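Local structure of proximal thread matrix protein 1 (Mytilus galloprovincialis, 4CN9) at residues L59-S63 with Y74-K78; G102-F106 with I129-P134; L146-R150 with E186-L190; L171-S177 with G205-L211; Q213-K218 with I408-E414. The protein is a collagen-binding matrix protein of the mussel byssus, built from two von Willebrand factor type A domains, with zinc in a MIDAS motif. All coordinates share one frame; numbering follows the deposited sequence. Where two conformers were deposited one is given.

Contact 1. Residues L59-S63 with Y74-K78. With ZN (zinc ion), chain C.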
# COMPACT_ATOMS: atom_id res chain seq x y z
N LEU A 59 2.72 -17.30 3.42
CA LEU A 59 3.12 -17.90 2.16
C LEU A 59 4.64 -18.06 2.20
O LEU A 59 5.39 -17.08 2.19
CB LEU A 59 2.67 -16.98 1.02
CG LEU A 59 2.40 -17.47 -0.40
CD1 LEU A 59 1.72 -18.84 -0.48
CD2 LEU A 59 1.53 -16.41 -1.08
N PHE A 60 5.06 -19.32 2.29
CA PHE A 60 6.39 -19.73 2.72
C PHE A 60 7.11 -20.33 1.50
O PHE A 60 6.73 -21.40 1.04
CB PHE A 60 6.16 -20.78 3.82
CG PHE A 60 7.40 -21.28 4.51
CD1 PHE A 60 8.30 -22.14 3.88
CD2 PHE A 60 7.64 -20.93 5.84
CE1 PHE A 60 9.41 -22.61 4.55
CE2 PHE A 60 8.75 -21.39 6.51
CZ PHE A 60 9.63 -22.23 5.88
N ASP A 61 8.12 -19.63 0.97
CA ASP A 61 8.94 -20.09 -0.16
C ASP A 61 9.67 -21.37 0.23
O ASP A 61 10.42 -21.37 1.22
CB ASP A 61 9.93 -18.96 -0.52
CG ASP A 61 10.81 -19.26 -1.76
OD1 ASP A 61 11.19 -20.41 -2.03
OD2 ASP A 61 11.16 -18.27 -2.43
N ASP A 62 9.44 -22.49 -0.48
CA ASP A 62 10.22 -23.71 -0.23
C ASP A 62 11.03 -24.15 -1.45
O ASP A 62 11.19 -25.34 -1.70
CB ASP A 62 9.38 -24.86 0.38
CG ASP A 62 8.30 -25.42 -0.55
OD1 ASP A 62 8.01 -24.85 -1.63
OD2 ASP A 62 7.72 -26.46 -0.18
N SER A 63 11.57 -23.17 -2.16
CA SER A 63 12.47 -23.42 -3.30
C SER A 63 13.83 -23.95 -2.86
O SER A 63 14.30 -23.67 -1.75
CB SER A 63 12.68 -22.14 -4.13
OG SER A 63 13.34 -21.11 -3.39
N TYR A 74 15.93 -23.02 6.62
CA TYR A 74 14.52 -23.36 6.85
C TYR A 74 14.16 -23.28 8.32
O TYR A 74 13.06 -22.86 8.68
CB TYR A 74 14.17 -24.75 6.31
CG TYR A 74 13.94 -24.79 4.82
CD1 TYR A 74 13.07 -23.89 4.19
CD2 TYR A 74 14.60 -25.73 4.02
CE1 TYR A 74 12.86 -23.94 2.82
CE2 TYR A 74 14.40 -25.77 2.64
CZ TYR A 74 13.52 -24.87 2.05
OH TYR A 74 13.31 -24.91 0.68
N GLN A 75 15.07 -23.71 9.19
CA GLN A 75 14.81 -23.63 10.62
C GLN A 75 14.62 -22.18 11.07
O GLN A 75 13.76 -21.89 11.91
CB GLN A 75 15.92 -24.30 11.44
CG GLN A 75 15.54 -24.47 12.90
CD GLN A 75 14.18 -25.13 13.08
OE1 GLN A 75 13.97 -26.26 12.64
NE2 GLN A 75 13.26 -24.42 13.71
N MET A 76 15.41 -21.28 10.51
CA MET A 76 15.33 -19.86 10.84
C MET A 76 14.03 -19.26 10.33
O MET A 76 13.44 -18.39 10.97
CB MET A 76 16.53 -19.10 10.27
CG MET A 76 17.84 -19.49 10.94
SD MET A 76 19.27 -18.51 10.45
CE MET A 76 20.50 -19.19 11.56
N MET A 77 13.58 -19.72 9.16
CA MET A 77 12.30 -19.27 8.62
C MET A 77 11.19 -19.75 9.53
O MET A 77 10.28 -19.00 9.86
CB MET A 77 12.08 -19.80 7.20
CG MET A 77 12.98 -19.18 6.18
SD MET A 77 12.79 -19.91 4.53
CE MET A 77 11.14 -19.29 4.11
N LYS A 78 11.27 -21.00 9.96
CA LYS A 78 10.24 -21.57 10.82
C LYS A 78 10.15 -20.82 12.14
O LYS A 78 9.06 -20.54 12.65
CB LYS A 78 10.53 -23.05 11.08
CG LYS A 78 10.25 -23.94 9.90
CD LYS A 78 10.63 -25.37 10.18
CE LYS A 78 10.18 -26.26 9.04
NZ LYS A 78 10.34 -27.69 9.36
ZN ZN C . 14.50 -19.48 -4.24
O HOH W 1 12.67 -18.56 -4.64
O HOH W 2 14.60 -20.46 -6.08
O HOH W 3 15.66 -18.01 -5.22

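Contact 2. Residues G102-F106 with I129-P134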
# COMPACT_ATOMS: atom_id res chain seq x y z
N GLY A 102 -2.64 -19.97 9.28
CA GLY A 102 -2.38 -21.04 8.33
C GLY A 102 -1.09 -20.80 7.55
O GLY A 102 -0.60 -19.68 7.44
N VAL A 103 -0.54 -21.88 6.99
CA VAL A 103 0.70 -21.77 6.25
C VAL A 103 0.60 -22.53 4.95
O VAL A 103 0.16 -23.69 4.92
CB VAL A 103 1.88 -22.32 7.05
CG1 VAL A 103 3.15 -22.28 6.20
CG2 VAL A 103 2.07 -21.52 8.32
N VAL A 104 1.03 -21.86 3.89
CA VAL A 104 1.02 -22.40 2.55
C VAL A 104 2.43 -22.33 1.98
O VAL A 104 3.05 -21.25 1.96
CB VAL A 104 0.07 -21.55 1.68
CG1 VAL A 104 0.21 -21.91 0.21
CG2 VAL A 104 -1.36 -21.71 2.18
N GLN A 105 2.95 -23.47 1.55
CA GLN A 105 4.29 -23.54 0.94
C GLN A 105 4.17 -23.35 -0.56
O GLN A 105 3.21 -23.82 -1.18
CB GLN A 105 4.97 -24.89 1.23
CG GLN A 105 5.11 -25.23 2.70
CD GLN A 105 5.35 -26.74 2.96
OE1 GLN A 105 4.71 -27.33 3.83
NE2 GLN A 105 6.27 -27.33 2.23
N PHE A 106 5.14 -22.68 -1.16
CA PHE A 106 5.12 -22.47 -2.60
C PHE A 106 6.53 -22.44 -3.17
O PHE A 106 7.47 -21.90 -2.55
CB PHE A 106 4.39 -21.16 -2.95
CG PHE A 106 5.26 -19.92 -2.81
CD1 PHE A 106 5.40 -19.28 -1.58
CD2 PHE A 106 5.96 -19.43 -3.90
CE1 PHE A 106 6.22 -18.17 -1.45
CE2 PHE A 106 6.79 -18.32 -3.78
CZ PHE A 106 6.92 -17.69 -2.56
N ILE A 129 4.08 -25.75 12.36
CA ILE A 129 5.15 -25.07 11.62
C ILE A 129 6.44 -25.89 11.66
O ILE A 129 7.11 -26.10 10.63
CB ILE A 129 5.40 -23.68 12.22
CG1 ILE A 129 4.21 -22.75 11.92
CG2 ILE A 129 6.70 -23.08 11.69
CD1 ILE A 129 4.15 -21.54 12.82
N GLN A 130 6.79 -26.39 12.85
CA GLN A 130 7.99 -27.19 13.00
C GLN A 130 7.96 -28.46 12.14
O GLN A 130 8.97 -28.89 11.58
CB GLN A 130 8.20 -27.56 14.48
CG GLN A 130 9.52 -28.27 14.74
CD GLN A 130 10.70 -27.48 14.20
OE1 GLN A 130 10.77 -26.26 14.35
NE2 GLN A 130 11.63 -28.17 13.55
N ASP A 131 6.77 -29.05 12.01
CA ASP A 131 6.61 -30.31 11.31
C ASP A 131 6.53 -30.16 9.80
O ASP A 131 6.46 -31.16 9.09
CB ASP A 131 5.34 -31.02 11.78
CG ASP A 131 5.49 -31.63 13.16
OD1 ASP A 131 6.64 -31.78 13.63
OD2 ASP A 131 4.45 -31.95 13.77
N MET A 132 6.53 -28.93 9.30
CA MET A 132 6.48 -28.72 7.85
C MET A 132 7.69 -29.32 7.18
O MET A 132 8.81 -29.17 7.66
CB MET A 132 6.48 -27.23 7.50
CG MET A 132 5.24 -26.47 7.85
SD MET A 132 5.61 -24.70 7.67
CE MET A 132 5.92 -24.64 5.91
N VAL A 133 7.45 -29.93 6.02
CA VAL A 133 8.50 -30.48 5.19
C VAL A 133 8.65 -29.66 3.91
O VAL A 133 7.81 -29.75 3.02
CB VAL A 133 8.18 -31.94 4.80
CG1 VAL A 133 9.33 -32.54 4.00
CG2 VAL A 133 7.87 -32.76 6.04
N PRO A 134 9.73 -28.85 3.80
CA PRO A 134 9.96 -28.10 2.57
C PRO A 134 10.19 -29.03 1.40
O PRO A 134 10.83 -30.07 1.56
CB PRO A 134 11.25 -27.32 2.87
CG PRO A 134 11.29 -27.23 4.35
CD PRO A 134 10.76 -28.55 4.81
O HOH W 4 4.70 -29.64 4.92

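Contact 3. Residues L146-R150 with E186-L190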
# COMPACT_ATOMS: atom_id res chain seq x y z
N LEU A 146 -0.28 -16.87 -4.57
CA LEU A 146 -1.29 -15.86 -4.26
C LEU A 146 -2.69 -16.31 -4.69
O LEU A 146 -3.67 -16.05 -3.99
CB LEU A 146 -0.93 -14.53 -4.93
CG LEU A 146 0.32 -13.85 -4.38
CD1 LEU A 146 0.80 -12.72 -5.28
CD2 LEU A 146 0.06 -13.34 -2.97
N LYS A 147 -2.77 -16.96 -5.84
CA LYS A 147 -4.03 -17.50 -6.36
C LYS A 147 -4.58 -18.56 -5.42
O LYS A 147 -5.76 -18.55 -5.05
CB LYS A 147 -3.78 -18.11 -7.74
CG LYS A 147 -5.00 -18.71 -8.42
CD LYS A 147 -4.60 -19.35 -9.75
CE LYS A 147 -5.64 -20.34 -10.23
NZ LYS A 147 -6.86 -19.65 -10.68
N HIS A 148 -3.71 -19.48 -5.02
CA HIS A 148 -4.11 -20.53 -4.08
C HIS A 148 -4.66 -19.94 -2.77
O HIS A 148 -5.67 -20.41 -2.22
CB HIS A 148 -2.91 -21.45 -3.82
CG HIS A 148 -3.21 -22.59 -2.90
ND1 HIS A 148 -3.58 -23.84 -3.36
CD2 HIS A 148 -3.19 -22.68 -1.55
CE1 HIS A 148 -3.76 -24.65 -2.34
NE2 HIS A 148 -3.53 -23.98 -1.22
N VAL A 149 -4.00 -18.89 -2.28
CA VAL A 149 -4.43 -18.23 -1.05
C VAL A 149 -5.82 -17.60 -1.22
O VAL A 149 -6.69 -17.75 -0.37
CB VAL A 149 -3.38 -17.20 -0.58
CG1 VAL A 149 -3.96 -16.30 0.49
CG2 VAL A 149 -2.13 -17.92 -0.06
N ARG A 150 -6.03 -16.90 -2.33
CA ARG A 150 -7.35 -16.31 -2.60
C ARG A 150 -8.46 -17.37 -2.73
O ARG A 150 -9.53 -17.22 -2.16
CB ARG A 150 -7.29 -15.46 -3.87
CG ARG A 150 -8.63 -14.83 -4.22
CD ARG A 150 -8.53 -13.96 -5.47
NE ARG A 150 -7.85 -14.62 -6.58
CZ ARG A 150 -8.45 -15.40 -7.49
NH1 ARG A 150 -9.75 -15.65 -7.42
NH2 ARG A 150 -7.73 -15.94 -8.47
N GLU A 186 -2.70 -11.71 -9.84
CA GLU A 186 -3.20 -12.44 -8.68
C GLU A 186 -3.19 -11.60 -7.39
O GLU A 186 -4.09 -11.72 -6.54
CB GLU A 186 -2.40 -13.74 -8.48
CG GLU A 186 -2.51 -14.71 -9.64
CD GLU A 186 -3.97 -15.08 -9.98
OE1 GLU A 186 -4.82 -15.08 -9.07
OE2 GLU A 186 -4.24 -15.36 -11.17
N ALA A 187 -2.17 -10.76 -7.23
CA ALA A 187 -2.09 -9.90 -6.05
C ALA A 187 -3.22 -8.87 -6.05
O ALA A 187 -3.79 -8.54 -5.01
CB ALA A 187 -0.72 -9.21 -6.01
N HIS A 188 -3.54 -8.35 -7.24
CA HIS A 188 -4.66 -7.43 -7.41
C HIS A 188 -5.99 -8.06 -6.97
O HIS A 188 -6.73 -7.49 -6.20
CB HIS A 188 -4.74 -6.98 -8.87
CG HIS A 188 -5.95 -6.16 -9.19
ND1 HIS A 188 -6.02 -4.81 -8.92
CD2 HIS A 188 -7.14 -6.49 -9.75
CE1 HIS A 188 -7.20 -4.35 -9.29
NE2 HIS A 188 -7.90 -5.35 -9.79
N LYS A 189 -6.27 -9.27 -7.45
CA LYS A 189 -7.52 -9.94 -7.08
C LYS A 189 -7.56 -10.22 -5.58
O LYS A 189 -8.59 -10.08 -4.92
CB LYS A 189 -7.68 -11.24 -7.86
CG LYS A 189 -7.86 -11.07 -9.35
CD LYS A 189 -7.98 -12.45 -9.98
CE LYS A 189 -8.25 -12.40 -11.45
NZ LYS A 189 -8.32 -13.78 -12.04
N LEU A 190 -6.42 -10.61 -5.03
CA LEU A 190 -6.38 -10.95 -3.61
C LEU A 190 -6.68 -9.71 -2.77
O LEU A 190 -7.54 -9.72 -1.88
CB LEU A 190 -5.02 -11.56 -3.26
CG LEU A 190 -4.81 -12.07 -1.85
CD1 LEU A 190 -5.85 -13.12 -1.46
CD2 LEU A 190 -3.38 -12.62 -1.71
O HOH W 5 -5.28 -14.15 -6.15

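Contact 4. Residues L171-S177 with G205-L211. With ZN (zinc ion), chain C.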
# COMPACT_ATOMS: atom_id res chain seq x y z
N LEU A 171 4.02 -12.85 2.91
CA LEU A 171 4.80 -13.57 1.91
C LEU A 171 6.29 -13.48 2.24
O LEU A 171 6.80 -12.39 2.52
CB LEU A 171 4.53 -12.98 0.53
CG LEU A 171 5.47 -13.32 -0.64
CD1 LEU A 171 5.30 -14.74 -1.04
CD2 LEU A 171 5.19 -12.40 -1.82
N MET A 172 6.96 -14.62 2.22
CA MET A 172 8.40 -14.70 2.45
C MET A 172 9.05 -15.39 1.26
O MET A 172 8.73 -16.53 0.95
CB MET A 172 8.69 -15.52 3.71
CG MET A 172 8.02 -14.99 4.98
SD MET A 172 8.20 -16.15 6.37
CE MET A 172 9.97 -16.14 6.54
N THR A 173 9.98 -14.71 0.59
CA THR A 173 10.63 -15.32 -0.57
C THR A 173 12.11 -14.93 -0.73
O THR A 173 12.53 -13.86 -0.29
CB THR A 173 9.87 -14.97 -1.86
OG1 THR A 173 10.43 -15.67 -2.98
CG2 THR A 173 9.88 -13.49 -2.11
N ASP A 174 12.89 -15.82 -1.33
CA ASP A 174 14.27 -15.52 -1.65
C ASP A 174 14.48 -15.47 -3.16
O ASP A 174 15.61 -15.54 -3.65
CB ASP A 174 15.23 -16.54 -1.02
CG ASP A 174 15.37 -17.83 -1.84
OD1 ASP A 174 14.40 -18.25 -2.53
OD2 ASP A 174 16.47 -18.41 -1.77
N GLY A 175 13.39 -15.32 -3.90
CA GLY A 175 13.48 -15.41 -5.35
C GLY A 175 12.55 -14.49 -6.10
O GLY A 175 11.77 -13.74 -5.51
N LYS A 176 12.63 -14.55 -7.42
CA LYS A 176 11.70 -13.79 -8.25
C LYS A 176 10.78 -14.79 -8.93
O LYS A 176 11.16 -15.92 -9.17
CB LYS A 176 12.45 -12.94 -9.28
CG LYS A 176 13.19 -13.73 -10.33
CD LYS A 176 13.81 -12.79 -11.36
CE LYS A 176 14.87 -13.50 -12.18
NZ LYS A 176 15.55 -12.58 -13.14
N SER A 177 9.56 -14.36 -9.19
CA SER A 177 8.55 -15.24 -9.77
C SER A 177 9.02 -15.57 -11.18
O SER A 177 9.28 -14.66 -11.96
CB SER A 177 7.19 -14.54 -9.80
OG SER A 177 6.13 -15.47 -9.92
N GLY A 205 18.21 -12.61 -4.49
CA GLY A 205 17.51 -13.22 -5.61
C GLY A 205 16.10 -12.71 -5.92
O GLY A 205 15.59 -12.92 -7.02
N PHE A 206 15.48 -12.04 -4.95
CA PHE A 206 14.16 -11.44 -5.16
C PHE A 206 14.32 -10.10 -5.90
O PHE A 206 15.42 -9.52 -5.91
CB PHE A 206 13.43 -11.26 -3.82
CG PHE A 206 13.96 -10.10 -2.99
CD1 PHE A 206 13.44 -8.83 -3.15
CD2 PHE A 206 14.97 -10.30 -2.06
CE1 PHE A 206 13.92 -7.78 -2.41
CE2 PHE A 206 15.45 -9.24 -1.30
CZ PHE A 206 14.93 -7.98 -1.47
N VAL A 207 13.25 -9.61 -6.52
CA VAL A 207 13.29 -8.26 -7.08
C VAL A 207 12.28 -7.34 -6.38
O VAL A 207 11.06 -7.62 -6.27
CB VAL A 207 13.20 -8.23 -8.64
CG1 VAL A 207 13.53 -9.59 -9.25
CG2 VAL A 207 11.87 -7.70 -9.13
N LYS A 208 12.81 -6.23 -5.89
CA LYS A 208 12.07 -5.39 -4.96
C LYS A 208 10.82 -4.78 -5.57
O LYS A 208 9.78 -4.70 -4.92
CB LYS A 208 12.98 -4.29 -4.39
CG LYS A 208 12.32 -3.53 -3.27
CD LYS A 208 13.27 -2.54 -2.64
CE LYS A 208 12.58 -1.72 -1.57
NZ LYS A 208 13.36 -0.50 -1.26
N THR A 209 10.91 -4.37 -6.83
CA THR A 209 9.77 -3.72 -7.47
C THR A 209 8.62 -4.70 -7.66
O THR A 209 7.46 -4.31 -7.64
CB THR A 209 10.15 -3.09 -8.81
OG1 THR A 209 10.93 -4.02 -9.57
CG2 THR A 209 10.98 -1.83 -8.57
N GLU A 210 8.94 -5.98 -7.86
CA GLU A 210 7.90 -7.02 -7.96
C GLU A 210 7.19 -7.19 -6.62
O GLU A 210 5.96 -7.28 -6.56
CB GLU A 210 8.52 -8.35 -8.41
CG GLU A 210 7.64 -9.58 -8.16
CD GLU A 210 8.22 -10.84 -8.79
OE1 GLU A 210 7.96 -11.07 -10.00
OE2 GLU A 210 8.92 -11.61 -8.08
N LEU A 211 7.95 -7.23 -5.54
CA LEU A 211 7.35 -7.31 -4.21
C LEU A 211 6.52 -6.06 -3.92
O LEU A 211 5.44 -6.13 -3.33
CB LEU A 211 8.41 -7.52 -3.14
CG LEU A 211 9.19 -8.84 -3.25
CD1 LEU A 211 10.04 -9.06 -1.99
CD2 LEU A 211 8.28 -10.05 -3.50
ZN ZN C . 14.50 -19.48 -4.24
O HOH W 6 17.84 -14.30 -2.46
O HOH W 3 15.66 -18.01 -5.22
O HOH W 7 10.75 -11.18 -6.16
O HOH W 1 12.67 -18.56 -4.64
O HOH W 2 14.60 -20.46 -6.08

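Contact 5. Residues Q213-K218 with I408-E414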
# COMPACT_ATOMS: atom_id res chain seq x y z
N GLN A 213 4.84 -4.30 -6.02
CA GLN A 213 3.59 -4.39 -6.76
C GLN A 213 2.61 -5.32 -6.04
O GLN A 213 1.40 -5.09 -6.07
CB GLN A 213 3.82 -4.93 -8.17
CG GLN A 213 4.70 -4.10 -9.08
CD GLN A 213 4.75 -4.65 -10.50
OE1 GLN A 213 5.35 -5.71 -10.76
NE2 GLN A 213 4.09 -3.96 -11.42
N ILE A 214 3.14 -6.37 -5.42
CA ILE A 214 2.34 -7.39 -4.72
C ILE A 214 1.76 -6.91 -3.40
O ILE A 214 0.59 -7.13 -3.11
CB ILE A 214 3.19 -8.66 -4.48
CG1 ILE A 214 3.46 -9.37 -5.81
CG2 ILE A 214 2.50 -9.62 -3.54
CD1 ILE A 214 4.58 -10.38 -5.76
N ALA A 215 2.60 -6.26 -2.60
CA ALA A 215 2.22 -5.79 -1.28
C ALA A 215 1.13 -4.71 -1.32
O ALA A 215 0.86 -4.10 -2.37
CB ALA A 215 3.45 -5.29 -0.53
N THR A 216 0.49 -4.48 -0.19
CA THR A 216 -0.58 -3.48 -0.07
C THR A 216 -0.09 -2.08 -0.47
O THR A 216 -0.79 -1.36 -1.18
CB THR A 216 -1.15 -3.49 1.35
OG1 THR A 216 -1.85 -4.73 1.56
CG2 THR A 216 -2.12 -2.31 1.58
N MET A 217 1.08 -1.71 0.04
CA MET A 217 1.78 -0.50 -0.39
C MET A 217 3.27 -0.81 -0.42
O MET A 217 3.71 -1.82 0.14
CB MET A 217 1.48 0.68 0.55
CG MET A 217 0.01 1.04 0.68
SD MET A 217 -0.33 2.67 1.41
CE MET A 217 0.89 2.72 2.71
N LYS A 218 4.04 0.07 -1.05
CA LYS A 218 5.49 -0.12 -1.13
C LYS A 218 6.16 -0.28 0.23
O LYS A 218 7.12 -1.03 0.35
CB LYS A 218 6.14 1.05 -1.87
CG LYS A 218 5.80 1.13 -3.33
CD LYS A 218 6.35 2.44 -3.91
CE LYS A 218 6.06 2.58 -5.38
NZ LYS A 218 6.38 3.97 -5.85
N ILE A 408 4.15 5.71 -11.27
CA ILE A 408 4.41 4.50 -10.49
C ILE A 408 5.47 4.76 -9.43
O ILE A 408 5.35 4.31 -8.29
CB ILE A 408 4.82 3.31 -11.40
CG1 ILE A 408 3.61 2.80 -12.21
CG2 ILE A 408 5.38 2.16 -10.56
CD1 ILE A 408 4.00 1.87 -13.39
N ASN A 409 6.51 5.53 -9.78
CA ASN A 409 7.53 5.87 -8.80
C ASN A 409 7.01 6.65 -7.60
O ASN A 409 7.46 6.44 -6.48
CB ASN A 409 8.67 6.67 -9.42
CG ASN A 409 9.51 5.85 -10.38
OD1 ASN A 409 9.39 4.62 -10.43
ND2 ASN A 409 10.37 6.52 -11.13
N ILE A 410 6.09 7.58 -7.83
CA ILE A 410 5.67 8.45 -6.74
C ILE A 410 4.54 7.88 -5.91
O ILE A 410 4.44 8.20 -4.75
CB ILE A 410 5.29 9.88 -7.20
CG1 ILE A 410 3.97 9.90 -7.93
CG2 ILE A 410 6.40 10.51 -8.05
CD1 ILE A 410 3.41 11.31 -8.10
N ALA A 411 3.67 7.07 -6.51
CA ALA A 411 2.51 6.56 -5.79
C ALA A 411 2.91 5.57 -4.70
O ALA A 411 3.97 4.95 -4.78
CB ALA A 411 1.53 5.92 -6.73
N SER A 412 2.03 5.40 -3.72
CA SER A 412 2.26 4.48 -2.61
C SER A 412 2.07 3.04 -3.07
O SER A 412 2.51 2.08 -2.41
CB SER A 412 1.32 4.80 -1.44
OG SER A 412 1.72 5.96 -0.73
N SER A 413 1.40 2.90 -4.21
CA SER A 413 1.17 1.61 -4.82
C SER A 413 0.75 1.82 -6.26
O SER A 413 0.13 2.82 -6.60
CB SER A 413 0.06 0.87 -4.05
OG SER A 413 -0.28 -0.31 -4.74
N GLU A 414 1.08 0.86 -7.13
CA GLU A 414 0.61 0.91 -8.51
C GLU A 414 -0.90 0.82 -8.60
O GLU A 414 -1.50 1.26 -9.57
CB GLU A 414 1.30 -0.16 -9.38
CG GLU A 414 0.99 0.00 -10.86
CD GLU A 414 1.95 -0.76 -11.78
OE1 GLU A 414 3.01 -1.24 -11.32
OE2 GLU A 414 1.63 -0.86 -12.99
O HOH W 8 1.79 -1.90 -3.64
O HOH W 9 -2.08 -2.22 -3.39

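Contact 1. Residues L59-S63 with Y74-K78
The ring of F60 lies over the terminal methyl of M77: CE of M77 sits 3.8 Å from the ring centroid, 12° off the normal, a CH-pi contact over the face. A bend at the end of the M77 chain (chi3 70°) carries CE there, while SD lies oblique to the ring, a Met-aromatic contact. On the rim of the same ring, F60 CE1 meets Y74 CD1 at 3.9 Å, so the phenylalanine is met by Y74 at its edge and M77 on its face.

Y74 runs on past F60 along the loop, its edge against D61 O, its hydroxyl OH 2.9 Å from S63 O; N136 takes a hydrogen bond with that hydroxyl. This loop is the start of the DxSxS sequence of the MIDAS site. S63 OG binds the zinc ion at 2.2 Å, and D61 OD1 accepts from S63 N (2.8 Å, an Asx turn) and from S63 OG (2.6 Å), while D61 OD2 accepts from a zinc-bound water.

Residues 59-61 of strand 54-61 run nearly antiparallel (167°) to residues 74-78 of helix 73-85, with strand 100-106 as neighbour in the sheet and I66 of helix 64-69 against Y74 and M77.

Contact 2. Residues G102-F106 with I129-P134
The side chains of M132 and Q105 run antiparallel alongside one another where the loop after helix 122-130 comes down on strand 100-106, a helix-to-sheet layer of the Rossmann-like vWA fold.

The apolar part centres on the methyl of M132. M132 CE packs 3.4 Å from Q105 CG and 3.7 Å from V103 CG1, with SD also beside that valine methyl. A bend at chi3 (64°) turns the methyl back toward the strand, where F60 of strand 54-61 touches M132 as well. Nearer the helix, V103 CG2 faces I129 CG1 more loosely at 4.4 Å, the last turn of the helix lying over the strand.

The polar part belongs to the amide of Q105. Q105 NE2 donates to V133 O at 3.0 Å, reaching that carbonyl from above its plane, 50° out of it, at an N-H...O angle of 148°. The same nitrogen is hydrogen-bonded to D62 OD2, so the side chain links the loop to the aspartate beside the MIDAS serine. A leucine at Q105 would probably leave V133 O and the D62 carboxylate without this shared donor, and take from water 4 the acceptor at OE1.

That water bridges the two segments at the other end of the amide: it donates to Q105 OE1 at 2.6 Å and accepts from V133 N at 3.0 Å.

Contact 3. Residues L146-R150 with E186-L190
The side chains of L146 and L190 are set roughly perpendicular in the apolar centre, their CD2 methyls 3.7 Å apart. L146 CD1 turns to A187 CB at 3.9 Å, and L190 CD1 is laid against R150 CB at 3.7 Å with V149 CG1 beyond it.

Farther out, E186 bends at chi2 (-55°) so that its carboxylate folds back over K147 CB and meets R150. The salt bridge is flat and straight: R150 NH2 reaches the syn lone pair of E186 OE1 at 3.1 Å, 165° at the hydrogen, the two groups nearly coplanar. K189 lies across one face of the guanidinium through CD. Water 5 sits at the edge of that group, accepting from R150 NE at 2.6 Å.

K147 NZ turns outward to E151. Residues 146-150 of helix 142-153 and 186-190 of helix 183-192 run side by side at 22°, their axes 9.0 Å apart, with L146 and V149 touching L59 of strand 54-61: neighbouring helices on one face of the mostly parallel, Rossmann-like sheet, as in vWA domains.

Contact 4. Residues L171-S177 with G205-L211
G175 O and F206 CA meet at 3.3 Å, a CA-H...O contact, where the MIDAS loop after strand 166-173 passes the loop leading into helix 208-214 in this vWA domain. D174 OD1 binds the zinc ion at 2.1 Å, alongside S63 and S65, and D174 O accepts from zinc-bound water 3. Water 6 ties that carbonyl to G205 N.

Farther along, E210 reaches back from the first turn of the helix. With CG swung opposite its backbone N (chi1 163°) and the chain extended, its carboxylate arrives at the loop, where OE2 takes S177 N on its syn lone pair at 3.0 Å, nearly straight (165°). The same oxygen accepts from water 7, which also bonds to G175 O and V207 N. Replacing E210 by an alanine would probably leave S177 N without its acceptor and the loop beyond the zinc ligand less firmly tied to helix 208-214. V207 CG1 packs on K176 CB at 3.5 Å.

Behind the loop, L211 CD2 rests against T173 CG2 at 4.0 Å and L171 CD2 lies nearby. The turn itself is set by T173, whose hydroxyl is also hydrogen-bonded to D61 OD2; T173 OG1 accepts from G175 N at 3.1 Å, closing an ST turn.

Contact 5. Residues Q213-K218 with I408-E414
The ammonium of K218 is held at the C-terminal end of helix 404-410: NZ donates to I408 O at 2.7 Å and to A411 O at 2.8 Å, each time in the carbonyl plane. N409 O is just as near but badly angled for a bond. The lysine chain is fully extended and runs beside the 411-412 backbone, its CG 3.5 Å from S412 O and its CE close to A411 O. Carbonyls gathered at a helix end carry partial negative charge, which would favour a charged lysine here.

The root of the same residue is pinned too, K218 N donating to S412 O at 2.9 Å in a nearly straight bond (166°). M217 leans on this carbonyl with CA and CB.

At the helix end, the side chains of Q213 and E414 run alongside each other in one direction. Q213 NE2 donates to E414 OE1 at 2.9 Å, in its own amide plane but from 38° above the plane of the carboxylate. Between these ends two waters join S413 OG to A215 O and to T216 O; that hydroxyl is also bonded to E415 N.

The contact joins the two vWA domains: the turn between helix 208-214 and strand 221-224 meets the matching turn between helix 404-410 and strand 417-420.

In the fold
Contacts 1 to 4 all lie in the first vWA domain; contact 5 joins it to the second. Contacts 1 and 2 follow each other along the chain, with centres about 7 Å apart, and meet through neighbouring strands 54-61 and 100-106. Contact 4 has its centre about 14 Å from that of contact 1 and shares its zinc ion and three waters, strand 166-173 being the next strand of the same sheet. Contact 3 interleaves with contact 4 in sequence and covers a face of that sheet with helices 142-153 and 183-192. Helix 208-214 links contacts 4 and 5, whose centres are about 15 Å apart, so the helix packed behind the MIDAS loop also leads into the domain interface.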